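Local atomic coordinates of 3-oxoadipate enol-lactonase (Burkholderia xenovorans, PDB entry 2XUA), a protein that probably hydrolyses 3-oxoadipate enol-lactone, a step of catechol breakdown, and is seen with laevulinic acid in its ligand pocket. Residues B[27-32]-B[51-56]; B[93-98]-B[117-122]; B[213-218]-B[237-242]. One frame throughout, in Å; residues are numbered along the deposited sequence.

Contact 1 of 3, residues B[27-32]-B[51-56]; sequences PWIVLS and KHFRVL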
# COMPACT_ATOMS: atom_id res chain seq x y z
N PRO B 27 18.55 13.20 -13.19
CA PRO B 27 17.47 13.05 -14.14
C PRO B 27 16.22 12.50 -13.44
O PRO B 27 16.32 11.73 -12.46
CB PRO B 27 18.00 11.99 -15.14
CG PRO B 27 19.45 11.78 -14.84
CD PRO B 27 19.64 12.24 -13.41
N TRP B 28 15.06 12.86 -13.96
CA TRP B 28 13.80 12.32 -13.49
C TRP B 28 13.53 10.95 -14.10
O TRP B 28 13.97 10.66 -15.21
CB TRP B 28 12.69 13.25 -13.90
CG TRP B 28 12.49 14.38 -12.94
CD1 TRP B 28 12.90 15.66 -13.13
CD2 TRP B 28 11.77 14.34 -11.72
NE1 TRP B 28 12.50 16.43 -12.05
CE2 TRP B 28 11.84 15.64 -11.15
CE3 TRP B 28 11.13 13.34 -10.99
CZ2 TRP B 28 11.28 15.96 -9.91
CZ3 TRP B 28 10.50 13.67 -9.73
CH2 TRP B 28 10.59 14.96 -9.22
N ILE B 29 12.81 10.11 -13.35
CA ILE B 29 12.16 8.90 -13.91
C ILE B 29 10.71 8.91 -13.47
O ILE B 29 10.43 9.24 -12.28
CB ILE B 29 12.91 7.58 -13.63
CG1 ILE B 29 12.24 6.42 -14.37
CG2 ILE B 29 13.03 7.34 -12.11
CD1 ILE B 29 12.92 5.05 -14.04
N VAL B 30 9.78 8.62 -14.40
CA VAL B 30 8.35 8.54 -14.05
C VAL B 30 7.99 7.08 -14.21
O VAL B 30 8.39 6.46 -15.18
CB VAL B 30 7.49 9.36 -15.06
CG1 VAL B 30 5.95 9.13 -14.84
CG2 VAL B 30 7.87 10.86 -14.98
N LEU B 31 7.28 6.52 -13.24
CA LEU B 31 6.91 5.09 -13.32
C LEU B 31 5.41 5.10 -13.62
O LEU B 31 4.70 5.91 -13.03
CB LEU B 31 7.17 4.46 -11.94
CG LEU B 31 8.66 4.50 -11.55
CD1 LEU B 31 8.95 3.71 -10.21
CD2 LEU B 31 9.52 3.92 -12.70
N SER B 32 4.90 4.14 -14.39
CA SER B 32 3.47 4.11 -14.62
C SER B 32 2.91 2.71 -14.43
O SER B 32 3.50 1.74 -14.88
CB SER B 32 3.18 4.68 -16.03
OG SER B 32 1.76 4.79 -16.17
N LYS B 51 18.74 6.34 -6.09
CA LYS B 51 20.17 6.57 -6.03
C LYS B 51 20.62 7.34 -7.26
O LYS B 51 21.51 8.17 -7.18
CB LYS B 51 20.92 5.28 -5.90
CG LYS B 51 20.59 4.60 -4.58
CD LYS B 51 21.76 3.86 -4.01
CE LYS B 51 22.14 2.62 -4.82
NZ LYS B 51 22.85 1.66 -3.92
N HIS B 52 19.95 7.08 -8.37
CA HIS B 52 20.35 7.64 -9.64
C HIS B 52 19.44 8.71 -10.19
O HIS B 52 19.86 9.41 -11.05
CB HIS B 52 20.50 6.51 -10.64
CG HIS B 52 21.51 5.50 -10.20
ND1 HIS B 52 22.87 5.75 -10.24
CD2 HIS B 52 21.37 4.29 -9.61
CE1 HIS B 52 23.52 4.72 -9.72
NE2 HIS B 52 22.63 3.81 -9.35
N PHE B 53 18.21 8.79 -9.70
CA PHE B 53 17.13 9.59 -10.29
C PHE B 53 16.32 10.28 -9.24
O PHE B 53 16.33 9.86 -8.06
CB PHE B 53 16.16 8.68 -11.12
CG PHE B 53 16.84 7.97 -12.24
CD1 PHE B 53 17.20 8.68 -13.41
CD2 PHE B 53 17.22 6.64 -12.11
CE1 PHE B 53 17.88 8.06 -14.41
CE2 PHE B 53 17.92 6.00 -13.15
CZ PHE B 53 18.27 6.75 -14.28
N ARG B 54 15.61 11.33 -9.66
CA ARG B 54 14.43 11.78 -8.93
C ARG B 54 13.24 10.97 -9.49
O ARG B 54 13.09 10.83 -10.71
CB ARG B 54 14.19 13.30 -9.09
CG ARG B 54 15.28 14.10 -8.36
CD ARG B 54 15.20 15.58 -8.69
NE ARG B 54 15.61 15.85 -10.07
CZ ARG B 54 15.28 16.96 -10.70
NH1 ARG B 54 14.51 17.88 -10.07
NH2 ARG B 54 15.69 17.13 -11.96
N VAL B 55 12.48 10.35 -8.57
CA VAL B 55 11.40 9.43 -8.89
C VAL B 55 10.03 9.99 -8.71
O VAL B 55 9.65 10.47 -7.63
CB VAL B 55 11.52 8.12 -8.08
CG1 VAL B 55 10.45 7.12 -8.62
CG2 VAL B 55 12.96 7.52 -8.24
N LEU B 56 9.24 9.92 -9.77
CA LEU B 56 7.85 10.22 -9.69
C LEU B 56 6.99 8.99 -9.92
O LEU B 56 7.12 8.32 -10.99
CB LEU B 56 7.51 11.28 -10.76
CG LEU B 56 6.07 11.70 -10.92
CD1 LEU B 56 5.55 12.27 -9.55
CD2 LEU B 56 5.91 12.76 -12.06

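Contact 2 of 3, residues B[93-98]-B[117-122]; sequences RANFCG and IERVAL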
# COMPACT_ATOMS: atom_id res chain seq x y z
N ARG B 93 11.76 16.86 -18.86
CA ARG B 93 12.02 15.62 -19.56
C ARG B 93 12.19 14.52 -18.53
O ARG B 93 12.64 14.79 -17.40
CB ARG B 93 13.30 15.77 -20.37
CG ARG B 93 13.63 14.67 -21.39
CD ARG B 93 14.48 15.35 -22.50
NE ARG B 93 15.81 14.79 -22.77
CZ ARG B 93 16.82 14.67 -21.89
NH1 ARG B 93 16.68 14.99 -20.61
NH2 ARG B 93 17.99 14.19 -22.30
N ALA B 94 11.89 13.27 -18.88
CA ALA B 94 12.09 12.19 -17.92
C ALA B 94 12.29 10.86 -18.62
O ALA B 94 11.77 10.63 -19.73
CB ALA B 94 10.87 12.10 -16.96
N ASN B 95 13.04 10.00 -17.96
CA ASN B 95 12.98 8.58 -18.22
C ASN B 95 11.59 8.08 -17.82
O ASN B 95 10.88 8.69 -17.01
CB ASN B 95 14.11 7.85 -17.47
CG ASN B 95 15.47 8.39 -17.83
OD1 ASN B 95 16.00 9.31 -17.17
ND2 ASN B 95 16.02 7.90 -18.92
N PHE B 96 11.19 6.98 -18.42
CA PHE B 96 9.85 6.49 -18.21
C PHE B 96 9.94 4.99 -18.18
O PHE B 96 10.59 4.37 -19.04
CB PHE B 96 8.90 6.96 -19.33
CG PHE B 96 7.44 6.61 -19.08
CD1 PHE B 96 6.59 7.52 -18.48
CD2 PHE B 96 6.92 5.35 -19.47
CE1 PHE B 96 5.23 7.18 -18.26
CE2 PHE B 96 5.59 5.01 -19.20
CZ PHE B 96 4.76 5.90 -18.66
N CYS B 97 9.27 4.41 -17.19
CA CYS B 97 9.22 2.95 -17.00
C CYS B 97 7.80 2.64 -16.63
O CYS B 97 7.30 3.06 -15.57
CB CYS B 97 10.17 2.49 -15.88
SG CYS B 97 10.13 0.70 -15.50
N GLY B 98 7.15 1.87 -17.48
CA GLY B 98 5.72 1.57 -17.30
C GLY B 98 5.53 0.10 -17.47
O GLY B 98 6.27 -0.53 -18.25
N ILE B 117 10.68 12.86 -23.32
CA ILE B 117 11.14 11.52 -22.87
C ILE B 117 12.64 11.30 -23.07
O ILE B 117 13.17 11.58 -24.15
CB ILE B 117 10.30 10.35 -23.58
CG1 ILE B 117 8.83 10.39 -23.23
CG2 ILE B 117 10.88 8.98 -23.27
CD1 ILE B 117 8.44 10.41 -21.71
N GLU B 118 13.36 10.80 -22.08
CA GLU B 118 14.77 10.49 -22.31
C GLU B 118 14.95 9.07 -22.83
O GLU B 118 15.40 8.88 -23.93
CB GLU B 118 15.64 10.79 -21.08
CG GLU B 118 17.04 10.24 -21.10
CD GLU B 118 18.10 11.29 -21.32
OE1 GLU B 118 18.17 12.24 -20.49
OE2 GLU B 118 18.88 11.15 -22.30
N ARG B 119 14.64 8.09 -21.99
CA ARG B 119 14.80 6.66 -22.29
C ARG B 119 13.52 5.98 -21.76
O ARG B 119 12.82 6.49 -20.82
CB ARG B 119 16.08 6.04 -21.69
CG ARG B 119 17.40 6.51 -22.26
CD ARG B 119 18.57 5.56 -21.95
NE ARG B 119 19.67 5.81 -22.91
CZ ARG B 119 20.56 4.92 -23.38
NH1 ARG B 119 20.56 3.65 -22.95
NH2 ARG B 119 21.48 5.31 -24.27
N VAL B 120 13.11 4.89 -22.43
CA VAL B 120 11.82 4.33 -22.06
C VAL B 120 12.05 2.86 -21.72
O VAL B 120 12.82 2.23 -22.41
CB VAL B 120 10.78 4.60 -23.17
CG1 VAL B 120 10.86 3.58 -24.29
CG2 VAL B 120 9.39 4.73 -22.62
N ALA B 121 11.50 2.34 -20.60
CA ALA B 121 11.55 0.92 -20.29
C ALA B 121 10.08 0.43 -20.40
O ALA B 121 9.21 0.90 -19.66
CB ALA B 121 12.10 0.65 -18.86
N LEU B 122 9.81 -0.52 -21.30
CA LEU B 122 8.43 -0.84 -21.58
C LEU B 122 8.21 -2.29 -21.10
O LEU B 122 8.68 -3.25 -21.72
CB LEU B 122 8.14 -0.69 -23.08
CG LEU B 122 8.47 0.70 -23.65
CD1 LEU B 122 8.59 0.58 -25.19
CD2 LEU B 122 7.35 1.66 -23.33

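Contact 3 of 3, residues B[213-218]-B[237-242]; sequences SGTHDL and YVELDA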
# COMPACT_ATOMS: atom_id res chain seq x y z
N SER B 213 9.97 -8.42 -20.80
CA SER B 213 8.80 -9.30 -20.91
C SER B 213 9.01 -10.50 -19.92
O SER B 213 10.16 -10.82 -19.55
CB SER B 213 8.58 -9.78 -22.34
OG SER B 213 8.22 -8.74 -23.23
N GLY B 214 7.93 -11.14 -19.50
CA GLY B 214 8.01 -12.27 -18.56
C GLY B 214 7.75 -13.56 -19.36
O GLY B 214 6.80 -13.65 -20.15
N THR B 215 8.58 -14.56 -19.19
CA THR B 215 8.37 -15.73 -20.07
C THR B 215 7.02 -16.39 -19.81
O THR B 215 6.46 -16.96 -20.73
CB THR B 215 9.57 -16.76 -20.10
OG1 THR B 215 9.13 -18.12 -19.84
CG2 THR B 215 10.67 -16.38 -19.27
N HIS B 216 6.49 -16.24 -18.59
CA HIS B 216 5.20 -16.82 -18.24
C HIS B 216 4.02 -15.88 -18.32
O HIS B 216 2.91 -16.26 -17.96
CB HIS B 216 5.29 -17.53 -16.84
CG HIS B 216 6.54 -18.32 -16.66
ND1 HIS B 216 6.79 -19.49 -17.38
CD2 HIS B 216 7.64 -18.10 -15.90
CE1 HIS B 216 8.00 -19.94 -17.06
NE2 HIS B 216 8.52 -19.13 -16.15
N ASP B 217 4.23 -14.66 -18.81
CA ASP B 217 3.16 -13.67 -18.94
C ASP B 217 2.23 -14.05 -20.13
O ASP B 217 2.69 -14.20 -21.25
CB ASP B 217 3.87 -12.31 -19.17
CG ASP B 217 2.99 -11.15 -19.08
OD1 ASP B 217 1.73 -11.27 -19.18
OD2 ASP B 217 3.56 -10.05 -18.95
N LEU B 218 0.94 -14.21 -19.86
CA LEU B 218 -0.05 -14.53 -20.88
C LEU B 218 -0.83 -13.28 -21.20
O LEU B 218 -1.42 -13.17 -22.28
CB LEU B 218 -1.00 -15.64 -20.39
CG LEU B 218 -0.35 -17.02 -20.30
CD1 LEU B 218 -1.35 -18.03 -19.70
CD2 LEU B 218 0.17 -17.46 -21.72
N TYR B 237 15.78 -6.03 -25.94
CA TYR B 237 14.75 -6.94 -25.38
C TYR B 237 15.37 -7.77 -24.23
O TYR B 237 16.43 -8.28 -24.37
CB TYR B 237 14.11 -7.85 -26.47
CG TYR B 237 13.18 -8.88 -25.88
CD1 TYR B 237 11.83 -8.57 -25.59
CD2 TYR B 237 13.64 -10.17 -25.59
CE1 TYR B 237 10.97 -9.53 -25.02
CE2 TYR B 237 12.81 -11.13 -25.05
CZ TYR B 237 11.48 -10.82 -24.75
OH TYR B 237 10.69 -11.81 -24.20
N VAL B 238 14.70 -7.86 -23.09
CA VAL B 238 15.17 -8.68 -21.96
C VAL B 238 13.97 -9.45 -21.39
O VAL B 238 12.91 -8.89 -21.16
CB VAL B 238 15.81 -7.84 -20.78
CG1 VAL B 238 16.15 -8.72 -19.62
CG2 VAL B 238 17.11 -7.13 -21.19
N GLU B 239 14.16 -10.73 -21.16
CA GLU B 239 13.08 -11.58 -20.76
C GLU B 239 13.43 -12.13 -19.38
O GLU B 239 14.52 -12.62 -19.16
CB GLU B 239 12.84 -12.71 -21.80
CG GLU B 239 11.70 -13.61 -21.45
CD GLU B 239 11.39 -14.61 -22.56
OE1 GLU B 239 11.40 -14.20 -23.73
OE2 GLU B 239 11.15 -15.78 -22.26
N LEU B 240 12.50 -11.98 -18.44
CA LEU B 240 12.71 -12.42 -17.10
C LEU B 240 11.86 -13.63 -16.80
O LEU B 240 10.77 -13.76 -17.34
CB LEU B 240 12.31 -11.29 -16.14
CG LEU B 240 13.06 -9.97 -16.25
CD1 LEU B 240 12.38 -8.98 -15.25
CD2 LEU B 240 14.56 -10.17 -15.89
N ASP B 241 12.38 -14.50 -15.94
CA ASP B 241 11.64 -15.68 -15.47
C ASP B 241 10.49 -15.35 -14.52
O ASP B 241 10.53 -15.67 -13.32
CB ASP B 241 12.59 -16.69 -14.82
CG ASP B 241 11.92 -18.08 -14.58
OD1 ASP B 241 10.76 -18.32 -14.97
OD2 ASP B 241 12.59 -18.92 -14.01
N ALA B 242 9.45 -14.74 -15.08
CA ALA B 242 8.35 -14.25 -14.30
C ALA B 242 7.11 -14.25 -15.16
O ALA B 242 7.16 -14.52 -16.36
CB ALA B 242 8.68 -12.83 -13.75

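Contact 1 of 3, residues B[27-32]-B[51-56]
The indole of Trp28 carries Arg54 over one face: Arg54 CB stands 3.6 Å from the centroid of the six-membered ring, only 9° off its normal, a CH-pi contact. At the indole edge, near its plane, lie Val55 C and Leu56 N. The guanidinium of Arg54 in turn has Trp28 NE1 over one of its own faces, 3.1 Å from Arg54 CZ, with the two planes 40° apart, so the groups overlap at a slant rather than stack. A bend at chi3 folds the arginine back over the indole, and its NE and NH1 are held by the carbonyls of Ala26 and Arg22. The Phe53 ring meets Pro27 O at its edge, while Ile29 CG2 reaches Phe53 CB at 3.5 Å.

Between the two layers of side chains, four backbone bonds join the segments alternately, the straightest being Leu56 N to Ile29 O at 177°. Val30 and Leu56 lie side by side on the face of Trp28 and Arg54; Ile29 and Val55 occupy the other, near Leu49 of helix 43-52. With strand axes 4.8 Å apart and running nearly parallel, this is the strand pairing of a beta-alpha-beta crossover in the alpha/beta hydrolase sheet.

Contact 2 of 3, residues B[93-98]-B[117-122]
Phe96 holds Arg119 and Ala121 through both of its backbone polar atoms: Phe96 N bonds to Arg119 O at 2.9 Å, and Phe96 O receives Ala121 N at 2.7 Å. Two residues on, Gly98 N reaches Ala121 O at a longer 3.2 Å. Side chains follow the same pairing. Val120 CG2 lies beside Phe96 CB, the two groups pointing the same way, and Cys97 SG touches Ala121 CB at 3.9 Å on the other face of the sheet.

At the start of the strands the pattern changes. Ala94 pairs with Ile117, but Phe96 pairs with Val120, a shift of one residue that marks a beta bulge where the chain turns a corner at Glu118. There Glu118 N still bonds to Ala94 O, yet approaches from 59° out of the carbonyl plane. Beyond it, the exposed Arg93 and the partly exposed Glu118 form a salt bridge, Arg93 NH2 to Glu118 OE1 at 2.7 Å. The oxygen comes over a face of the guanidinium, whose plane is turned 65° from the carboxylate. Glu118 bends at chi2 (106°) to bring the carboxylate across.

Farther out, Thr105 and Leu109 of helix 101-112 pack on Phe96, while Phe254 of helix 251-263 packs on Cys97. The end of Arg119 leads away to a salt bridge with Glu264. Parallel strands joined through helix 101-112 make a beta-alpha-beta unit, and Gly98 begins a GxSxG sequence consistent with the nucleophile elbow of alpha/beta hydrolases.

Contact 3 of 3, residues B[213-218]-B[237-242]
Ser213 and Leu240 mark the tightly packed part, where the strands pair in parallel. Leu240 N bonds to Ser213 O at 2.8 Å, Ser213 N to Val238 O, and Thr215 N to Leu240 O. That last oxygen also accepts from Ala242 N, within an inverse gamma turn centred on Asp241. The turn brings Ala242 O to His216 N at 2.9 Å, so the two segments stay bonded past the end of the strands. Ser213 OG lies at the edge of the Tyr237 ring, 3.4 Å from Tyr237 CE1.

The looser side is carried by the exposed His216 and Asp241. His216 NE2 donates to Asp241 OD1 at 2.7 Å, with the oxygen near the ring plane; the N-H...O angle of 142° shows a bent bond, and ring and carboxylate planes stand 52° apart. Asp241 points its CB away from the other segment, but chi1 near 180° (-168°) returns the carboxylate to the imidazole.

A type I turn from Gly214 to Asp217 carries the chain onward. Asp217 bonds to His244 and Ala220, consistent with the acid of a Ser-His-Asp triad. Helix 222-231 packs against Tyr237 and Glu239, helix 251-263 against Val238 and Leu240, and strand 236-240 is the outermost strand at this end of the sheet.

How the contacts relate
All three contacts pair parallel strands of one sheet, each pair joined in sequence through a helix. Contacts 1 and 2 are mostly buried and adjoin: strands 28-32 and 94-99 are neighbours, with Val30 N 2.8 Å from Asn95 O in a probable hydrogen bond. Contact 3 lies at the sheet's edge and is partly buried; its centre is about 19 Å from that of contact 2, although strands 117-123 and 209-214 are neighbours. The chemistry follows place. Contact 1 sets arginine against indole, contact 2 puts an ion pair at its exposed end, and contact 3 joins turns by a histidine-carboxylate bond, with the side chain of Asp217 about 7 Å from the bound laevulinic acid.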